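PDB 3OAJ: putative ring-cleaving dioxygenase mhqO from Bacillus subtilis subsp. subtilis, which is a putative extradiol ring-cleaving dioxygenase that probably binds one ferrous ion and may contribute to the breakdown of aromatic compounds. Local coordinates for residues T107-E110 / Q115-E118; V130-G135 / G196-L201. One frame throughout, in Å; residues are numbered along the deposited sequence.

Interactions 1 and 2 reach the same mixed sheet, their centres about 14 Å apart, but at different depths. Interaction 1 pairs 107-110, on an outermost strand, with 115-118; four of its eight touching residues are exposed, and regular backbone hydrogen bonding does most of the work. Interaction 2, nearer the centre of the chain, joins 130-135 of the first VOC range to 196-201 of the second, and relies on side chains alone: one hydrogen bond, one water bridge and apolar packing on a guanidinium. Neighbouring strands 114-120 and 126-131 connect them, with Tyr116 CE2 3.5 Å from Val130 CB in plain packing.

Interaction 1: T107-E110 / Q115-E118; sequences TKIE and QYVE
Ile109 and Tyr116 form an antiparallel hydrogen-bonded pair: Tyr116 N reaches Ile109 O at 2.8 Å, and Ile109 N returns to Tyr116 O at 3.0 Å. Thr107 and Glu118 form the second such pair, with Thr107 N to Glu118 O at 2.9 Å and Glu118 N to Thr107 O at 2.8 Å. Their side chains also touch, Thr107 OG1 resting against Glu118 CB at 3.3 Å, a packing contact and not a hydrogen bond.

These four residues share one face of the sheet. There Ile109 CD1 approaches the Tyr116 ring obliquely, 3.8 Å from its CD1, while Ile109 CG1 lies 3.5 Å from Glu118 OE2. With chi1 at 70°, Ile109 CG1 sits between its own N and carbonyl carbon, from where the branch reaches both Tyr116 and Glu118. The bend of the Glu118 chain at chi2 (-73°) brings OE2 beside Ile109 CG1; Glu128 brings a like charge close to it.

Lys108 with Val117, and Glu110 with Gln115, occupy the other face as non-hydrogen-bonded pairs. Val117 packs there on Met92, Glu96 and Leu99 of helix 92-101. Lys108 NZ donates to a water at 2.8 Å, whose further link to Gln115 OE1 is weak.

Farther out, Tyr116 OH is hydrogen-bonded to Arg188, and Arg111 makes a cation-pi contact with the ring. The strand axes run at 148° to each other, and four chain-consecutive bridges with a short connection identify a beta hairpin, here at the edge of a VOC-fold sheet, away from the metal site.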
ATOM      1  N   THR A 107      16.773  11.808   0.337  1.00 13.58           N
ATOM      2  CA  THR A 107      16.735  13.225   0.642  1.00 13.57           C
ATOM      3  C   THR A 107      15.953  13.384   1.948  1.00 13.12           C
ATOM      4  O   THR A 107      15.197  12.493   2.342  1.00 13.42           O
ATOM      5  CB  THR A 107      16.079  14.038  -0.520  1.00 14.87           C
ATOM      6  OG1 THR A 107      14.732  13.618  -0.711  1.00 17.38           O
ATOM      7  CG2 THR A 107      16.834  13.848  -1.837  1.00 17.83           C
ATOM      8  N   LYS A 108      16.157  14.499   2.634  1.00 12.15           N
ATOM      9  CA  LYS A 108      15.430  14.786   3.865  1.00 12.00           C
ATOM     10  C   LYS A 108      14.548  16.014   3.648  1.00 11.57           C
ATOM     11  O   LYS A 108      15.025  17.063   3.193  1.00 11.73           O
ATOM     12  CB  LYS A 108      16.390  15.100   5.010  1.00 13.32           C
ATOM     13  CG  LYS A 108      17.418  14.034   5.365  1.00 15.36           C
ATOM     14  CD  LYS A 108      18.115  14.385   6.706  1.00 15.73           C
ATOM     15  CE  LYS A 108      18.758  15.788   6.696  1.00 16.41           C
ATOM     16  NZ  LYS A 108      19.635  15.970   7.892  1.00 16.45           N
ATOM     17  N   ILE A 109      13.269  15.885   3.971  1.00 11.28           N
ATOM     18  CA  ILE A 109      12.340  17.021   3.883  1.00 12.32           C
ATOM     19  C   ILE A 109      11.562  17.131   5.178  1.00 13.40           C
ATOM     20  O   ILE A 109      11.452  16.165   5.928  1.00 13.40           O
ATOM     21  CB  ILE A 109      11.377  16.905   2.660  1.00 14.03           C
ATOM     22  CG1 ILE A 109      10.352  15.774   2.844  1.00 14.94           C
ATOM     23  CG2 ILE A 109      12.145  16.736   1.356  1.00 15.67           C
ATOM     24  CD1 ILE A 109       9.006  16.245   3.393  1.00 17.76           C
ATOM     25  N   GLU A 110      11.026  18.317   5.436  1.00 14.52           N
ATOM     26  CA  GLU A 110      10.194  18.534   6.612  1.00 15.92           C
ATOM     27  C   GLU A 110       8.839  19.035   6.174  1.00 15.18           C
ATOM     28  O   GLU A 110       8.759  19.883   5.296  1.00 15.53           O
ATOM     29  CB  GLU A 110      10.840  19.568   7.554  1.00 18.86           C
ATOM     30  CG  GLU A 110      10.014  19.844   8.819  1.00 26.70           C
ATOM     31  CD  GLU A 110      10.803  20.480   9.952  1.00 23.11           C
ATOM     32  OE1 GLU A 110      12.005  20.762   9.772  1.00 28.16           O
ATOM     33  OE2 GLU A 110      10.210  20.681  11.039  1.00 28.39           O
ATOM     34  N   GLN A 115      10.027  15.231  10.225  1.00 14.49           N
ATOM     35  CA  GLN A 115      11.106  14.995   9.281  1.00 15.40           C
ATOM     36  C   GLN A 115      10.909  13.680   8.524  1.00 13.50           C
ATOM     37  O   GLN A 115      10.553  12.651   9.110  1.00 13.88           O
ATOM     38  CB  GLN A 115      12.465  15.023   9.987  1.00 17.98           C
ATOM     39  CG  GLN A 115      12.909  16.441  10.419  1.00 26.52           C
ATOM     40  CD  GLN A 115      14.247  16.463  11.173  1.00 22.56           C
ATOM     41  OE1 GLN A 115      14.885  15.421  11.380  1.00 28.34           O
ATOM     42  NE2 GLN A 115      14.667  17.655  11.600  1.00 28.05           N
ATOM     43  N   TYR A 116      11.106  13.745   7.207  1.00 11.65           N
ATOM     44  CA  TYR A 116      10.914  12.592   6.318  1.00 11.85           C
ATOM     45  C   TYR A 116      12.181  12.266   5.566  1.00 12.24           C
ATOM     46  O   TYR A 116      12.906  13.169   5.150  1.00 13.04           O
ATOM     47  CB  TYR A 116       9.815  12.860   5.292  1.00 12.47           C
ATOM     48  CG  TYR A 116       8.439  12.997   5.891  1.00 13.38           C
ATOM     49  CD1 TYR A 116       8.022  14.207   6.452  1.00 12.75           C
ATOM     50  CD2 TYR A 116       7.555  11.916   5.907  1.00 12.42           C
ATOM     51  CE1 TYR A 116       6.761  14.340   7.002  1.00 15.07           C
ATOM     52  CE2 TYR A 116       6.281  12.034   6.474  1.00 14.62           C
ATOM     53  CZ  TYR A 116       5.903  13.251   7.020  1.00 13.83           C
ATOM     54  OH  TYR A 116       4.648  13.377   7.583  1.00 16.89           O
ATOM     55  N   VAL A 117      12.439  10.976   5.392  1.00 12.21           N
ATOM     56  CA  VAL A 117      13.458  10.500   4.467  1.00 12.36           C
ATOM     57  C   VAL A 117      12.725  10.083   3.191  1.00 11.46           C
ATOM     58  O   VAL A 117      11.842   9.210   3.237  1.00 11.18           O
ATOM     59  CB  VAL A 117      14.238   9.299   5.058  1.00 13.86           C
ATOM     60  CG1 VAL A 117      15.234   8.714   4.045  1.00 16.55           C
ATOM     61  CG2 VAL A 117      14.975   9.726   6.319  1.00 17.52           C
ATOM     62  N   GLU A 118      13.080  10.710   2.070  1.00 10.79           N
ATOM     63  CA  GLU A 118      12.471  10.433   0.767  1.00 11.18           C
ATOM     64  C   GLU A 118      13.420   9.599  -0.061  1.00 10.91           C
ATOM     65  O   GLU A 118      14.592   9.912  -0.156  1.00 11.94           O
ATOM     66  CB  GLU A 118      12.165  11.738   0.019  1.00 12.50           C
ATOM     67  CG  GLU A 118      11.331  12.743   0.813  1.00 13.60           C
ATOM     68  CD  GLU A 118       9.885  12.328   0.936  1.00 13.07           C
ATOM     69  OE1 GLU A 118       9.300  11.803  -0.048  1.00 14.07           O
ATOM     70  OE2 GLU A 118       9.333  12.518   2.033  1.00 13.73           O
TER
HETATM   71  O   HOH W   1      17.962  16.378  10.121  1.00 23.16           O

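Interaction 2: V130-G135 / G196-L201; sequences VEREEG and GNVIDL
Arg132 lays its guanidinium against Val198, whose CG2 stands over one face, offset toward the rim and 3.5 Å from Arg132 NH1. Val130 CG1 sits over the centre of the opposite face, 3.7 Å above the plane, so the flat group is sandwiched between Val198 from across the contact and Val130 from its own segment. The arginine chain is extended from CG to NE, which carries the charged end across to strand 198-202. Its NE forms a salt bridge with Glu114, an ionic partner that would help to fix the rotation of the plane.

The segments come from the two VOC ranges: 130-135 runs off the end of strand 126-131, and 196-201 enters strand 198-202. The paired beta-alpha-beta-beta-beta modules of this superfamily join in a common sheet through strands 79-87 and 153-160, and the side chains of this contact bridge these two central strands.

Beyond the valine the contact is looser and part-hydrated. Arg132 NH1 and Asn197 OD1 are 4.5 Å apart, and a water spans them, accepting from NH1 at 2.8 Å and donating to OD1 at 2.7 Å. Asn197 ND2 donates to Glu134 OE1 over 3.0 Å, bent at the hydrogen to 139°. The acceptor lies close to the amide plane, but the nitrogen comes from above the carboxylate, 60° out of its plane. Both groups have other partners: Asn197 ND2 also bonds Gly193 O, and Glu134 OE1 forms a salt bridge with Arg190.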
ATOM      1  N   VAL A 130       8.993   8.092   8.118  1.00 10.04           N
ATOM      2  CA  VAL A 130       8.776   9.064   9.184  1.00  9.67           C
ATOM      3  C   VAL A 130       8.725   8.324  10.508  1.00 10.14           C
ATOM      4  O   VAL A 130       8.300   7.173  10.537  1.00 10.98           O
ATOM      5  CB  VAL A 130       7.466   9.865   8.947  1.00 10.18           C
ATOM      6  CG1 VAL A 130       6.214   8.959   8.953  1.00 11.40           C
ATOM      7  CG2 VAL A 130       7.336  11.026   9.924  1.00 10.72           C
ATOM      8  N   GLU A 131       9.162   8.991  11.578  1.00 10.03           N
ATOM      9  CA  GLU A 131       9.167   8.413  12.925  0.50 10.65           C
ATOM     10  C   GLU A 131       7.910   8.814  13.665  1.00 11.23           C
ATOM     11  O   GLU A 131       7.605  10.004  13.735  1.00 12.08           O
ATOM     12  CB  GLU A 131      10.332   8.963  13.746  0.50 10.95           C
ATOM     13  CG  GLU A 131      11.710   8.560  13.315  0.50 12.72           C
ATOM     14  CD  GLU A 131      12.740   9.037  14.311  0.50 11.20           C
ATOM     15  OE1 GLU A 131      12.337   9.674  15.307  0.50 13.26           O
ATOM     16  OE2 GLU A 131      13.937   8.754  14.118  0.50 13.11           O
ATOM     17  N   ARG A 132       7.202   7.840  14.248  1.00 11.29           N
ATOM     18  CA  ARG A 132       6.056   8.153  15.128  1.00 12.26           C
ATOM     19  C   ARG A 132       5.896   7.073  16.185  1.00 12.68           C
ATOM     20  O   ARG A 132       6.089   5.890  15.899  1.00 12.42           O
ATOM     21  CB  ARG A 132       4.731   8.300  14.363  1.00 12.58           C
ATOM     22  CG  ARG A 132       4.709   9.348  13.252  1.00 13.16           C
ATOM     23  CD  ARG A 132       3.329   9.473  12.641  1.00 13.73           C
ATOM     24  NE  ARG A 132       3.366  10.460  11.573  1.00 13.34           N
ATOM     25  CZ  ARG A 132       2.968  10.252  10.317  1.00 12.55           C
ATOM     26  NH1 ARG A 132       2.439   9.081   9.980  1.00 12.93           N
ATOM     27  NH2 ARG A 132       3.071  11.226   9.415  1.00 12.86           N
ATOM     28  N   GLU A 133       5.550   7.479  17.408  1.00 13.84           N
ATOM     29  CA  GLU A 133       5.318   6.535  18.504  1.00 14.54           C
ATOM     30  C   GLU A 133       4.072   5.686  18.252  1.00 13.94           C
ATOM     31  O   GLU A 133       4.065   4.480  18.545  1.00 13.35           O
ATOM     32  CB  GLU A 133       5.210   7.268  19.859  1.00 16.47           C
ATOM     33  CG  GLU A 133       5.119   6.340  21.093  1.00 23.43           C
ATOM     34  CD  GLU A 133       6.423   5.606  21.401  1.00 20.09           C
ATOM     35  OE1 GLU A 133       7.513   6.144  21.101  1.00 24.39           O
ATOM     36  OE2 GLU A 133       6.360   4.492  21.972  1.00 24.93           O
ATOM     37  N   GLU A 134       3.036   6.313  17.691  1.00 14.46           N
ATOM     38  CA  GLU A 134       1.770   5.610  17.416  1.00 14.92           C
ATOM     39  C   GLU A 134       1.986   4.429  16.460  1.00 13.93           C
ATOM     40  O   GLU A 134       2.799   4.517  15.523  1.00 13.79           O
ATOM     41  CB  GLU A 134       0.724   6.586  16.851  1.00 17.24           C
ATOM     42  CG  GLU A 134      -0.680   5.990  16.730  1.00 21.33           C
ATOM     43  CD  GLU A 134      -1.747   6.975  16.244  1.00 20.19           C
ATOM     44  OE1 GLU A 134      -1.469   7.796  15.346  1.00 22.02           O
ATOM     45  OE2 GLU A 134      -2.885   6.902  16.764  1.00 22.84           O
ATOM     46  N   GLY A 135       1.252   3.339  16.700  1.00 12.82           N
ATOM     47  CA  GLY A 135       1.317   2.140  15.854  1.00 12.71           C
ATOM     48  C   GLY A 135       2.151   1.054  16.506  1.00 12.72           C
ATOM     49  O   GLY A 135       3.240   1.333  17.022  1.00 12.59           O
ATOM     50  N   GLY A 196      -1.503   3.786   9.020  1.00 10.64           N
ATOM     51  CA  GLY A 196      -2.056   4.093   7.692  1.00 10.71           C
ATOM     52  C   GLY A 196      -3.020   5.262   7.766  1.00 10.23           C
ATOM     53  O   GLY A 196      -4.066   5.281   7.089  1.00 10.17           O
ATOM     54  N   ASN A 197      -2.660   6.269   8.562  1.00  9.91           N
ATOM     55  CA  ASN A 197      -3.666   7.217   9.037  1.00  9.78           C
ATOM     56  C   ASN A 197      -3.440   8.687   8.721  1.00  9.86           C
ATOM     57  O   ASN A 197      -4.339   9.506   8.945  1.00 11.15           O
ATOM     58  CB  ASN A 197      -3.893   7.026  10.542  1.00 10.93           C
ATOM     59  CG  ASN A 197      -2.630   7.173  11.352  1.00 11.57           C
ATOM     60  OD1 ASN A 197      -1.533   7.239  10.817  1.00 11.44           O
ATOM     61  ND2 ASN A 197      -2.781   7.165  12.668  1.00 13.69           N
ATOM     62  N   VAL A 198      -2.267   9.033   8.215  1.00  9.49           N
ATOM     63  CA  VAL A 198      -1.972  10.431   7.903  1.00  9.78           C
ATOM     64  C   VAL A 198      -1.957  10.621   6.383  1.00 10.45           C
ATOM     65  O   VAL A 198      -1.045  10.156   5.681  1.00 11.03           O
ATOM     66  CB  VAL A 198      -0.635  10.902   8.553  1.00  9.07           C
ATOM     67  CG1 VAL A 198      -0.366  12.356   8.195  1.00 10.83           C
ATOM     68  CG2 VAL A 198      -0.668  10.724  10.083  1.00 11.22           C
ATOM     69  N   ILE A 199      -2.999  11.269   5.893  1.00  9.69           N
ATOM     70  CA  ILE A 199      -3.221  11.397   4.453  1.00  9.46           C
ATOM     71  C   ILE A 199      -3.010  12.837   3.983  1.00 10.32           C
ATOM     72  O   ILE A 199      -3.774  13.720   4.353  1.00 10.67           O
ATOM     73  CB  ILE A 199      -4.645  10.890   4.074  1.00 10.29           C
ATOM     74  CG1 ILE A 199      -4.954   9.517   4.707  1.00 10.93           C
ATOM     75  CG2 ILE A 199      -4.839  10.906   2.557  1.00 11.29           C
ATOM     76  CD1 ILE A 199      -3.949   8.376   4.348  1.00 11.25           C
ATOM     77  N   ASP A 200      -1.965  13.058   3.198  1.00 10.25           N
ATOM     78  CA  ASP A 200      -1.646  14.366   2.659  1.00 10.78           C
ATOM     79  C   ASP A 200      -2.167  14.441   1.242  1.00 11.10           C
ATOM     80  O   ASP A 200      -2.097  13.457   0.494  1.00 13.16           O
ATOM     81  CB  ASP A 200      -0.137  14.621   2.689  1.00 12.13           C
ATOM     82  CG  ASP A 200       0.388  14.759   4.107  1.00 13.12           C
ATOM     83  OD1 ASP A 200      -0.273  15.478   4.888  1.00 13.80           O
ATOM     84  OD2 ASP A 200       1.422  14.139   4.447  1.00 12.71           O
ATOM     85  N   LEU A 201      -2.745  15.590   0.910  1.00 10.74           N
ATOM     86  CA  LEU A 201      -3.295  15.836  -0.410  1.00 11.68           C
ATOM     87  C   LEU A 201      -2.604  17.076  -0.957  1.00 12.66           C
ATOM     88  O   LEU A 201      -2.635  18.144  -0.338  1.00 13.29           O
ATOM     89  CB  LEU A 201      -4.821  16.025  -0.325  1.00 12.76           C
ATOM     90  CG  LEU A 201      -5.577  16.558  -1.546  1.00 13.51           C
ATOM     91  CD1 LEU A 201      -5.502  15.600  -2.736  1.00 13.50           C
ATOM     92  CD2 LEU A 201      -7.031  16.812  -1.177  1.00 13.49           C
TER
HETATM   93  O   HOH W   2       1.100   7.144  11.533  1.00 16.88           O